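Local coordinates for protein GNA33 (Neisseria gonorrhoeae FA 1090, PDB 2G5D) that probably cleaves the glycosidic bond between N-acetylmuramic acid and N-acetylglucosamine in peptidoglycan as an exolytic transglycosylase, leaving a 1,6-anhydro-muramic acid end, at residues Pro352-Thr357 with Tyr407-Leu412; Ser49-Ala54 with Ala365-Ile370; Trp106-Asn111 with Gly381-Asp386; Lys60-Phe65 with Lys96-Arg101. One frame throughout, in Å; residues are numbered along the deposited sequence.

Interaction 1 (Pro352-Thr357 with Tyr407-Leu412); sequences PLFVAT and YVWQLL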
# COMPACT_ATOMS: atom_id res chain seq x y z
N PRO A 352 3.84 -11.83 -11.03
CA PRO A 352 2.48 -12.41 -10.98
C PRO A 352 2.32 -13.36 -9.77
O PRO A 352 3.23 -14.12 -9.44
CB PRO A 352 2.37 -13.14 -12.33
CG PRO A 352 3.36 -12.40 -13.24
CD PRO A 352 4.51 -12.07 -12.32
N LEU A 353 1.17 -13.30 -9.11
CA LEU A 353 0.99 -14.04 -7.87
C LEU A 353 -0.42 -14.61 -7.88
O LEU A 353 -1.39 -13.86 -7.89
CB LEU A 353 1.21 -13.09 -6.69
CG LEU A 353 1.74 -13.40 -5.26
CD1 LEU A 353 0.59 -13.49 -4.28
CD2 LEU A 353 2.68 -14.60 -5.10
N PHE A 354 -0.52 -15.93 -7.92
CA PHE A 354 -1.82 -16.57 -7.82
C PHE A 354 -2.24 -16.76 -6.37
O PHE A 354 -1.48 -17.33 -5.57
CB PHE A 354 -1.83 -17.90 -8.55
CG PHE A 354 -3.19 -18.38 -8.88
CD1 PHE A 354 -3.74 -18.12 -10.15
CD2 PHE A 354 -3.93 -19.09 -7.94
CE1 PHE A 354 -5.05 -18.56 -10.46
CE2 PHE A 354 -5.22 -19.54 -8.25
CZ PHE A 354 -5.77 -19.26 -9.51
N VAL A 355 -3.45 -16.28 -6.04
CA VAL A 355 -4.00 -16.35 -4.70
C VAL A 355 -5.29 -17.14 -4.74
O VAL A 355 -6.23 -16.79 -5.45
CB VAL A 355 -4.25 -14.93 -4.07
CG1 VAL A 355 -4.79 -15.03 -2.61
CG2 VAL A 355 -2.99 -14.14 -4.06
N ALA A 356 -5.26 -18.26 -4.01
CA ALA A 356 -6.41 -19.09 -3.72
C ALA A 356 -6.92 -18.76 -2.32
O ALA A 356 -6.27 -19.06 -1.31
CB ALA A 356 -6.00 -20.57 -3.81
N THR A 357 -8.09 -18.13 -2.24
CA THR A 357 -8.63 -17.75 -0.94
C THR A 357 -10.16 -17.82 -0.91
O THR A 357 -10.77 -18.56 -1.68
CB THR A 357 -8.00 -16.38 -0.44
OG1 THR A 357 -8.45 -16.08 0.89
CG2 THR A 357 -8.28 -15.22 -1.38
N TYR A 407 -3.67 -19.42 -0.09
CA TYR A 407 -2.53 -20.16 -0.62
C TYR A 407 -1.96 -19.33 -1.74
O TYR A 407 -2.71 -18.68 -2.46
CB TYR A 407 -2.99 -21.50 -1.17
CG TYR A 407 -3.61 -22.33 -0.09
CD1 TYR A 407 -5.00 -22.42 0.03
CD2 TYR A 407 -2.82 -22.99 0.84
CE1 TYR A 407 -5.58 -23.16 1.06
CE2 TYR A 407 -3.39 -23.75 1.86
CZ TYR A 407 -4.76 -23.82 1.97
OH TYR A 407 -5.31 -24.57 2.98
N VAL A 408 -0.65 -19.34 -1.88
CA VAL A 408 -0.06 -18.50 -2.90
C VAL A 408 0.94 -19.22 -3.79
O VAL A 408 1.65 -20.12 -3.35
CB VAL A 408 0.52 -17.15 -2.32
CG1 VAL A 408 -0.52 -16.45 -1.41
CG2 VAL A 408 1.83 -17.34 -1.63
N TRP A 409 1.00 -18.80 -5.04
CA TRP A 409 1.99 -19.33 -5.96
C TRP A 409 2.59 -18.13 -6.58
O TRP A 409 1.88 -17.23 -7.04
CB TRP A 409 1.36 -20.17 -7.08
CG TRP A 409 0.70 -21.47 -6.65
CD1 TRP A 409 1.16 -22.71 -6.87
CD2 TRP A 409 -0.58 -21.61 -6.02
NE1 TRP A 409 0.26 -23.66 -6.40
CE2 TRP A 409 -0.82 -23.01 -5.86
CE3 TRP A 409 -1.55 -20.71 -5.58
CZ2 TRP A 409 -1.98 -23.53 -5.25
CZ3 TRP A 409 -2.71 -21.22 -4.95
CH2 TRP A 409 -2.92 -22.61 -4.80
N GLN A 410 3.92 -18.10 -6.63
CA GLN A 410 4.62 -16.99 -7.27
C GLN A 410 5.05 -17.42 -8.69
O GLN A 410 5.67 -18.48 -8.84
CB GLN A 410 5.84 -16.66 -6.41
CG GLN A 410 6.68 -15.51 -6.94
CD GLN A 410 7.80 -15.09 -5.99
OE1 GLN A 410 8.22 -13.95 -6.02
NE2 GLN A 410 8.30 -16.02 -5.15
N LEU A 411 4.71 -16.61 -9.72
CA LEU A 411 5.12 -16.87 -11.13
C LEU A 411 6.32 -15.99 -11.49
O LEU A 411 6.31 -14.79 -11.24
CB LEU A 411 3.95 -16.68 -12.14
CG LEU A 411 2.89 -17.81 -12.20
CD1 LEU A 411 2.20 -17.97 -10.87
CD2 LEU A 411 1.82 -17.57 -13.31
N LEU A 412 7.37 -16.61 -12.01
CA LEU A 412 8.60 -15.89 -12.34
C LEU A 412 9.00 -16.30 -13.74
O LEU A 412 8.75 -17.46 -14.15
CB LEU A 412 9.73 -16.27 -11.34
CG LEU A 412 9.53 -15.82 -9.89
CD1 LEU A 412 10.54 -16.51 -8.96
CD2 LEU A 412 9.59 -14.28 -9.78
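The carbonyl oxygen of Phe354 is held by the amide of Trp409 (Trp409 N to Phe354 O, 2.9 Å) and also takes a CA-H contact from Val408 CA, at 3.2 Å. This bond belongs to an antiparallel strand pair of the double-psi beta-barrel domain, in which residues 352-357 run against 407-412 with local axes 4.7 Å apart. Phe354 pairs with Trp409 and Ala356 with Tyr407 as hydrogen-bonded pairs, each closed by two amide-carbonyl bonds; Val355 with Val408 between them, and Leu353 with Gln410 on the far side of Phe354-Trp409, are non-hydrogen-bonded pairs. A fifth bond, from Leu411 N to Pro352 O, is nearly straight at 170°.

The side chains of Leu353, Val355, Val408 and Gln410 project from one surface of the sheet, where Leu353 CD1 rests against Val408 CB and Val385 covers the valines and the leucine. The carboxamide of Gln410 leads away to the backbone amide of Thr348. From the other surface rise Phe354 and Trp409, side by side and pointing the same way, the edge of the phenyl ring directed at the indole face in an offset edge-to-face pair with planes 81° apart. With its CG beside its own backbone N (chi1 -67°), the indole leans back over the neighbouring strand. Its six-membered ring thereby meets Ala356 edge-on, and the methyl CB lies in the indole plane 3.5 Å from Trp409 CZ3.

Interaction 2 (Ser49-Ala54 with Ala365-Ile370); sequences SMPHWA and ALNRLI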
# COMPACT_ATOMS: atom_id res chain seq x y z
N SER A 49 -2.09 -26.97 -11.56
CA SER A 49 -2.21 -27.16 -10.12
C SER A 49 -2.82 -25.94 -9.35
O SER A 49 -3.21 -26.08 -8.18
CB SER A 49 -0.86 -27.59 -9.54
OG SER A 49 -0.53 -28.88 -10.03
N MET A 50 -2.88 -24.77 -9.99
CA MET A 50 -3.60 -23.62 -9.45
C MET A 50 -5.12 -23.75 -9.71
O MET A 50 -5.54 -24.03 -10.82
CB MET A 50 -3.04 -22.28 -9.97
CG MET A 50 -1.60 -22.09 -9.56
SD MET A 50 -0.68 -20.69 -10.21
CE MET A 50 -0.02 -21.29 -11.76
N PRO A 51 -5.93 -23.63 -8.64
CA PRO A 51 -7.36 -23.87 -8.77
C PRO A 51 -8.02 -22.77 -9.62
O PRO A 51 -7.71 -21.60 -9.44
CB PRO A 51 -7.86 -23.87 -7.33
CG PRO A 51 -6.85 -23.07 -6.54
CD PRO A 51 -5.53 -23.24 -7.26
N HIS A 52 -8.87 -23.17 -10.56
CA HIS A 52 -9.54 -22.23 -11.48
C HIS A 52 -8.61 -21.44 -12.40
O HIS A 52 -9.01 -20.43 -12.98
CB HIS A 52 -10.47 -21.27 -10.72
CG HIS A 52 -11.58 -21.96 -10.00
ND1 HIS A 52 -12.44 -21.29 -9.17
CD2 HIS A 52 -11.95 -23.26 -9.97
CE1 HIS A 52 -13.32 -22.14 -8.67
NE2 HIS A 52 -13.03 -23.35 -9.13
N TRP A 53 -7.39 -21.93 -12.55
CA TRP A 53 -6.45 -21.42 -13.54
C TRP A 53 -7.10 -21.22 -14.91
O TRP A 53 -6.99 -20.15 -15.50
CB TRP A 53 -5.28 -22.39 -13.70
CG TRP A 53 -4.35 -21.92 -14.77
CD1 TRP A 53 -4.29 -22.35 -16.07
CD2 TRP A 53 -3.38 -20.88 -14.63
NE1 TRP A 53 -3.31 -21.63 -16.75
CE2 TRP A 53 -2.74 -20.73 -15.88
CE3 TRP A 53 -2.95 -20.08 -13.56
CZ2 TRP A 53 -1.71 -19.80 -16.10
CZ3 TRP A 53 -1.94 -19.15 -13.77
CH2 TRP A 53 -1.33 -19.02 -15.02
N ALA A 54 -7.75 -22.27 -15.42
CA ALA A 54 -8.41 -22.26 -16.74
C ALA A 54 -9.38 -21.11 -16.94
O ALA A 54 -9.40 -20.49 -18.02
CB ALA A 54 -9.15 -23.60 -16.96
N ALA A 365 -15.20 -19.35 -3.29
CA ALA A 365 -13.81 -19.42 -3.75
C ALA A 365 -13.40 -18.18 -4.54
O ALA A 365 -14.08 -17.79 -5.50
CB ALA A 365 -13.57 -20.71 -4.57
N LEU A 366 -12.29 -17.57 -4.11
CA LEU A 366 -11.76 -16.38 -4.74
C LEU A 366 -10.35 -16.74 -5.22
O LEU A 366 -9.43 -16.72 -4.43
CB LEU A 366 -11.67 -15.23 -3.72
CG LEU A 366 -11.77 -13.76 -4.13
CD1 LEU A 366 -10.58 -12.99 -3.56
CD2 LEU A 366 -11.91 -13.53 -5.64
N ASN A 367 -10.23 -17.12 -6.49
CA ASN A 367 -8.95 -17.56 -7.11
C ASN A 367 -8.56 -16.61 -8.24
O ASN A 367 -9.30 -16.45 -9.22
CB ASN A 367 -9.01 -19.01 -7.64
CG ASN A 367 -9.50 -20.03 -6.60
OD1 ASN A 367 -9.08 -20.03 -5.46
ND2 ASN A 367 -10.37 -20.92 -7.02
N ARG A 368 -7.41 -15.96 -8.10
CA ARG A 368 -7.08 -14.83 -8.93
C ARG A 368 -5.59 -14.78 -9.23
O ARG A 368 -4.79 -14.90 -8.32
CB ARG A 368 -7.47 -13.53 -8.19
CG ARG A 368 -8.98 -13.27 -8.07
CD ARG A 368 -9.44 -12.32 -9.17
NE ARG A 368 -10.88 -12.38 -9.34
CZ ARG A 368 -11.77 -11.57 -8.75
NH1 ARG A 368 -11.38 -10.59 -7.92
NH2 ARG A 368 -13.07 -11.76 -9.00
N LEU A 369 -5.23 -14.58 -10.49
CA LEU A 369 -3.86 -14.18 -10.81
C LEU A 369 -3.72 -12.68 -10.68
O LEU A 369 -4.10 -11.93 -11.59
CB LEU A 369 -3.42 -14.63 -12.21
CG LEU A 369 -1.94 -14.34 -12.51
CD1 LEU A 369 -1.05 -15.10 -11.52
CD2 LEU A 369 -1.64 -14.76 -13.94
N ILE A 370 -3.17 -12.25 -9.54
CA ILE A 370 -2.87 -10.83 -9.27
C ILE A 370 -1.39 -10.52 -9.50
O ILE A 370 -0.63 -11.41 -9.78
CB ILE A 370 -3.31 -10.43 -7.84
CG1 ILE A 370 -2.40 -11.05 -6.77
CG2 ILE A 370 -4.82 -10.82 -7.64
CD1 ILE A 370 -2.41 -10.36 -5.44
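Pro51 meets Asn367 with both its ring and its carbonyl: Pro51 O lies 3.4 Å from Asn367 CB, and the ring carbon CG passes beside the amide oxygen, Pro51 CG to Asn367 OD1 being 3.9 Å. The two side chains cross at about a right angle. Pro51 and His52 are the central residues of a type II beta turn from Met50 to Trp53, closed by a long 3.3 Å bond from Trp53 N to Met50 O.

At the turn His52 takes positive backbone angles, and its imidazole turns one face to the amide nitrogen of Asn367. Asn367 ND2 sits above that face, 3.0 Å from His52 ND1, with the ring and amide planes 70° apart. Asn367 carries its CG beside the backbone N (chi1 -53°), which brings the amide up against the turn. His52 CE1 approaches the methyl of Ala365.

Trp53 starts away from the strand but swings its indole back, so that CZ3 comes within 4.4 Å of Leu369 CD2, while its NE1 is bonded to Glu100. Gln56 bonds to backbone atoms of His52, Asn367 and Leu369, bridging loop and strand. The whole is a beta turn packed through side chains on a strand of the double-psi beta-barrel.

Interaction 3 (Trp106-Asn111 with Gly381-Asp386); sequences WQVAGN and GAVRVD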
# COMPACT_ATOMS: atom_id res chain seq x y z
N TRP A 106 5.79 -21.17 -8.73
CA TRP A 106 6.47 -21.66 -7.52
C TRP A 106 5.50 -21.58 -6.37
O TRP A 106 5.19 -20.48 -5.89
CB TRP A 106 7.70 -20.82 -7.18
CG TRP A 106 8.77 -20.88 -8.22
CD1 TRP A 106 8.80 -20.19 -9.41
CD2 TRP A 106 9.97 -21.68 -8.19
NE1 TRP A 106 9.95 -20.49 -10.10
CE2 TRP A 106 10.69 -21.39 -9.38
CE3 TRP A 106 10.53 -22.58 -7.25
CZ2 TRP A 106 11.93 -21.98 -9.66
CZ3 TRP A 106 11.77 -23.17 -7.54
CH2 TRP A 106 12.45 -22.87 -8.74
N GLN A 107 5.01 -22.74 -5.94
CA GLN A 107 4.15 -22.83 -4.75
C GLN A 107 4.96 -22.45 -3.49
O GLN A 107 6.10 -22.88 -3.32
CB GLN A 107 3.58 -24.23 -4.61
CG GLN A 107 2.63 -24.33 -3.44
CD GLN A 107 1.84 -25.61 -3.43
OE1 GLN A 107 2.40 -26.70 -3.60
NE2 GLN A 107 0.53 -25.50 -3.18
N VAL A 108 4.35 -21.64 -2.63
CA VAL A 108 5.05 -21.02 -1.50
C VAL A 108 4.63 -21.66 -0.18
O VAL A 108 3.43 -21.72 0.14
CB VAL A 108 4.85 -19.47 -1.47
CG1 VAL A 108 5.65 -18.84 -0.30
CG2 VAL A 108 5.27 -18.81 -2.81
N ALA A 109 5.61 -22.18 0.56
CA ALA A 109 5.38 -22.57 1.95
C ALA A 109 6.18 -21.68 2.89
O ALA A 109 7.36 -21.43 2.67
CB ALA A 109 5.72 -24.05 2.19
N GLY A 110 5.50 -21.17 3.91
CA GLY A 110 6.14 -20.42 4.99
C GLY A 110 6.13 -21.22 6.28
O GLY A 110 5.07 -21.53 6.83
N ASN A 111 7.33 -21.55 6.77
CA ASN A 111 7.48 -22.27 8.03
C ASN A 111 6.67 -23.57 8.08
O ASN A 111 5.97 -23.86 9.06
CB ASN A 111 7.14 -21.34 9.20
CG ASN A 111 8.04 -20.12 9.24
OD1 ASN A 111 9.27 -20.25 9.16
ND2 ASN A 111 7.45 -18.94 9.34
N GLY A 381 5.73 -12.27 6.10
CA GLY A 381 5.62 -13.73 5.92
C GLY A 381 5.62 -14.21 4.48
O GLY A 381 5.28 -13.45 3.55
N ALA A 382 6.03 -15.46 4.30
CA ALA A 382 6.09 -16.08 2.97
C ALA A 382 4.72 -16.13 2.23
O ALA A 382 4.63 -15.82 1.03
CB ALA A 382 6.71 -17.46 3.06
N VAL A 383 3.68 -16.55 2.96
CA VAL A 383 2.31 -16.59 2.47
C VAL A 383 1.48 -15.52 3.19
O VAL A 383 0.89 -15.76 4.25
CB VAL A 383 1.64 -18.01 2.62
CG1 VAL A 383 0.34 -18.07 1.84
CG2 VAL A 383 2.59 -19.16 2.18
N ARG A 384 1.45 -14.33 2.60
CA ARG A 384 0.82 -13.16 3.23
C ARG A 384 0.50 -12.11 2.16
O ARG A 384 1.40 -11.52 1.57
CB ARG A 384 1.73 -12.59 4.34
CG ARG A 384 1.13 -11.46 5.21
CD ARG A 384 -0.04 -11.92 6.07
NE ARG A 384 -0.61 -10.76 6.74
CZ ARG A 384 -1.63 -10.05 6.27
NH1 ARG A 384 -2.25 -10.41 5.14
NH2 ARG A 384 -2.04 -8.99 6.95
N VAL A 385 -0.80 -11.88 1.92
CA VAL A 385 -1.23 -10.93 0.86
C VAL A 385 -2.25 -9.87 1.33
O VAL A 385 -3.30 -10.19 1.89
CB VAL A 385 -1.81 -11.68 -0.40
CG1 VAL A 385 -2.21 -10.66 -1.52
CG2 VAL A 385 -0.79 -12.71 -0.94
N ASP A 386 -1.94 -8.60 1.08
CA ASP A 386 -2.95 -7.56 1.25
C ASP A 386 -3.55 -7.34 -0.13
O ASP A 386 -2.88 -6.86 -1.06
CB ASP A 386 -2.36 -6.28 1.82
CG ASP A 386 -3.34 -5.52 2.73
OD1 ASP A 386 -4.34 -6.09 3.21
OD2 ASP A 386 -3.08 -4.33 2.99
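Val108 on strand 103-110 faces Ala382 and Val383, in the bend that leads into strand 384-391, in the double-psi beta-barrel domain. Here the two chain segments meet through apolar groups packed on each other and on backbone, with about 176 Å² buried in all.

The methyl-to-methyl contacts centre on one branch of Val108. Its CG1 lies anti to the backbone N (chi1 -178°), a rotation that carries this methyl into the bend; there it touches the Ala382 methyl, Val108 CG1 to Ala382 CB being 3.8 Å, and more loosely Val383, with Val108 CG1 to Val383 CG2 at 4.0 Å. Val408 of the adjoining strand 403-413 also packs on both valines, and Ala40 of strand 40-44 adds to the packing round Ala382.

A second group of contacts sets methyls against main-chain atoms. Val108 CG1 approaches the carbonyl oxygen of Ala382 at 3.5 Å, and in the reverse sense Val383 CG2 lies 3.4 Å from Val108 O. That same Val383 methyl extends along the strand as far as Gly110, with CG2 3.9 Å from Gly110 N. Beyond the bend, Arg384 turns away to bond with Thr117 and Thr119, which ties the start of its strand to strand 116-129.

The backbones draw nearest at Gly110 and Ala382, whose CA atoms are 4.8 Å apart. With no side chain on Gly110, the Ala382 methyl can rest on the strand itself, its CB 3.6 Å from Gly110 CA.

Interaction 4 (Lys60-Phe65 with Lys96-Arg101); sequences KSLQSF and KRFFER
Phe98 reaches from helix 92-102 to helix 58-72 and meets two of its side chains with the CD2-CE2 side and the CZ tip of its ring. Leu62 crosses it at about a right angle, its CD1 methyl 3.8 Å from Phe98 CE2. Phe65 also comes across nearly perpendicular, with Phe65 CE2 at the edge of the Phe98 ring, 4.1 Å from Phe98 CZ. Beyond this pair, Ala85 of helix 79-86 packs against all three side chains, and Phe103 makes an edge-to-face contact with Phe98.

Phe99 follows and buries more of its surface in the contact than any other residue. Its CG stands beside the backbone N (chi1 -69°), and the ring extends until its outer rim lies on the main chain of the facing helix: Phe99 CE1 is 3.8 Å from Ser61 CB, and Leu62 N lies in the ring plane at the edge, 3.9 Å from Phe99 CE1. Phe98 CD2 sits over the centre of one face of the Phe99 ring. The local axes of 60-65 and 96-101 pass 10.6 Å apart, at 64°, a wide separation filled by aromatic rings. This apolar helix-helix interface lies against strand 365-375 of the double-psi beta-barrel, where the Ser61 hydroxyl bonds to Leu369 O and Phe99 packs on the Leu369 side chain.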
# COMPACT_ATOMS: atom_id res chain seq x y z
N LYS A 60 -7.36 -9.24 -17.75
CA LYS A 60 -7.22 -8.34 -16.62
C LYS A 60 -5.86 -8.52 -15.93
O LYS A 60 -5.22 -7.51 -15.60
CB LYS A 60 -8.42 -8.45 -15.66
CG LYS A 60 -9.60 -7.64 -16.15
CD LYS A 60 -10.84 -7.75 -15.26
CE LYS A 60 -12.09 -7.20 -15.97
NZ LYS A 60 -12.27 -7.76 -17.38
N SER A 61 -5.37 -9.76 -15.76
CA SER A 61 -4.04 -9.99 -15.18
C SER A 61 -2.98 -9.40 -16.08
O SER A 61 -1.99 -8.84 -15.58
CB SER A 61 -3.73 -11.49 -14.98
OG SER A 61 -4.78 -12.14 -14.28
N LEU A 62 -3.17 -9.52 -17.39
CA LEU A 62 -2.20 -8.92 -18.36
C LEU A 62 -2.18 -7.40 -18.28
O LEU A 62 -1.10 -6.82 -18.27
CB LEU A 62 -2.39 -9.43 -19.80
CG LEU A 62 -1.41 -8.89 -20.88
CD1 LEU A 62 0.04 -9.26 -20.57
CD2 LEU A 62 -1.79 -9.38 -22.25
N GLN A 63 -3.35 -6.75 -18.23
CA GLN A 63 -3.41 -5.31 -17.95
C GLN A 63 -2.60 -4.95 -16.70
O GLN A 63 -1.78 -4.03 -16.72
CB GLN A 63 -4.86 -4.85 -17.75
CG GLN A 63 -5.65 -4.73 -19.04
CD GLN A 63 -7.10 -4.43 -18.78
OE1 GLN A 63 -7.82 -5.26 -18.21
NE2 GLN A 63 -7.54 -3.27 -19.18
N SER A 64 -2.82 -5.68 -15.62
CA SER A 64 -2.16 -5.39 -14.35
C SER A 64 -0.63 -5.57 -14.49
O SER A 64 0.14 -4.70 -14.06
CB SER A 64 -2.76 -6.29 -13.27
OG SER A 64 -2.31 -5.96 -11.98
N PHE A 65 -0.19 -6.66 -15.12
CA PHE A 65 1.27 -6.89 -15.35
C PHE A 65 1.94 -5.78 -16.18
O PHE A 65 3.05 -5.35 -15.86
CB PHE A 65 1.55 -8.28 -15.98
CG PHE A 65 3.03 -8.62 -16.05
CD1 PHE A 65 3.78 -8.80 -14.88
CD2 PHE A 65 3.67 -8.75 -17.28
CE1 PHE A 65 5.15 -9.11 -14.95
CE2 PHE A 65 5.04 -9.06 -17.36
CZ PHE A 65 5.78 -9.25 -16.20
N LYS A 96 -3.52 -15.92 -21.30
CA LYS A 96 -3.26 -17.22 -20.65
C LYS A 96 -1.99 -17.89 -21.20
O LYS A 96 -1.14 -18.37 -20.43
CB LYS A 96 -4.42 -18.18 -20.84
CG LYS A 96 -4.22 -19.53 -20.15
CD LYS A 96 -5.49 -20.32 -20.18
CE LYS A 96 -5.22 -21.76 -20.46
NZ LYS A 96 -6.39 -22.36 -21.15
N ARG A 97 -1.90 -17.94 -22.53
CA ARG A 97 -0.75 -18.57 -23.18
C ARG A 97 0.58 -17.91 -22.90
O ARG A 97 1.57 -18.60 -22.75
CB ARG A 97 -0.99 -18.76 -24.67
CG ARG A 97 -1.85 -19.94 -24.86
CD ARG A 97 -3.00 -19.70 -25.81
NE ARG A 97 -2.66 -20.07 -27.17
CZ ARG A 97 -2.87 -21.28 -27.69
NH1 ARG A 97 -2.54 -21.52 -28.96
NH2 ARG A 97 -3.43 -22.23 -26.95
N PHE A 98 0.56 -16.57 -22.80
CA PHE A 98 1.67 -15.75 -22.31
C PHE A 98 2.15 -16.15 -20.89
O PHE A 98 3.36 -16.29 -20.66
CB PHE A 98 1.26 -14.28 -22.34
CG PHE A 98 2.23 -13.34 -21.65
CD1 PHE A 98 3.49 -13.09 -22.20
CD2 PHE A 98 1.87 -12.69 -20.47
CE1 PHE A 98 4.38 -12.24 -21.57
CE2 PHE A 98 2.75 -11.82 -19.84
CZ PHE A 98 4.00 -11.59 -20.38
N PHE A 99 1.22 -16.31 -19.95
CA PHE A 99 1.58 -16.65 -18.57
C PHE A 99 2.05 -18.12 -18.49
O PHE A 99 2.89 -18.44 -17.68
CB PHE A 99 0.44 -16.34 -17.55
CG PHE A 99 0.18 -14.86 -17.35
CD1 PHE A 99 -1.03 -14.28 -17.76
CD2 PHE A 99 1.17 -14.03 -16.77
CE1 PHE A 99 -1.27 -12.88 -17.58
CE2 PHE A 99 0.93 -12.64 -16.60
CZ PHE A 99 -0.28 -12.07 -17.00
N GLU A 100 1.49 -18.99 -19.32
CA GLU A 100 1.90 -20.40 -19.40
C GLU A 100 3.26 -20.65 -20.05
O GLU A 100 4.03 -21.52 -19.59
CB GLU A 100 0.85 -21.22 -20.12
CG GLU A 100 -0.40 -21.40 -19.28
CD GLU A 100 -1.48 -22.16 -19.99
OE1 GLU A 100 -2.43 -22.58 -19.32
OE2 GLU A 100 -1.40 -22.32 -21.22
N ARG A 101 3.53 -19.86 -21.08
CA ARG A 101 4.67 -20.04 -21.94
C ARG A 101 5.93 -19.38 -21.41
O ARG A 101 7.02 -19.86 -21.68
CB ARG A 101 4.36 -19.54 -23.36
CG ARG A 101 3.65 -20.60 -24.20
CD ARG A 101 2.94 -20.05 -25.39
NE ARG A 101 2.09 -21.08 -26.01
CZ ARG A 101 1.80 -21.15 -27.30
NH1 ARG A 101 2.27 -20.23 -28.15
NH2 ARG A 101 1.01 -22.14 -27.75

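How the interactions relate
Strands 365-375, 352-358, 403-413 and 103-110 lie side by side in that order and carry parts of interactions 1 to 3; interaction 4 lies on the helices beside them. Interactions 1 and 2, centres about 8 Å apart, are joined through neighbouring strands 352-358 and 365-375, where Leu353 N bonds to Ile370 O. Gln410 O takes the amide of Trp106, joining interaction 1 to interaction 3, about 9 Å away. The segments of interactions 1, 2 and 3 alternate along the chain; interaction 4, nested inside the loop closed by interaction 2, closes before 1 and 3 open. N-terminal segments and the late 3D-family strands thus build one domain together.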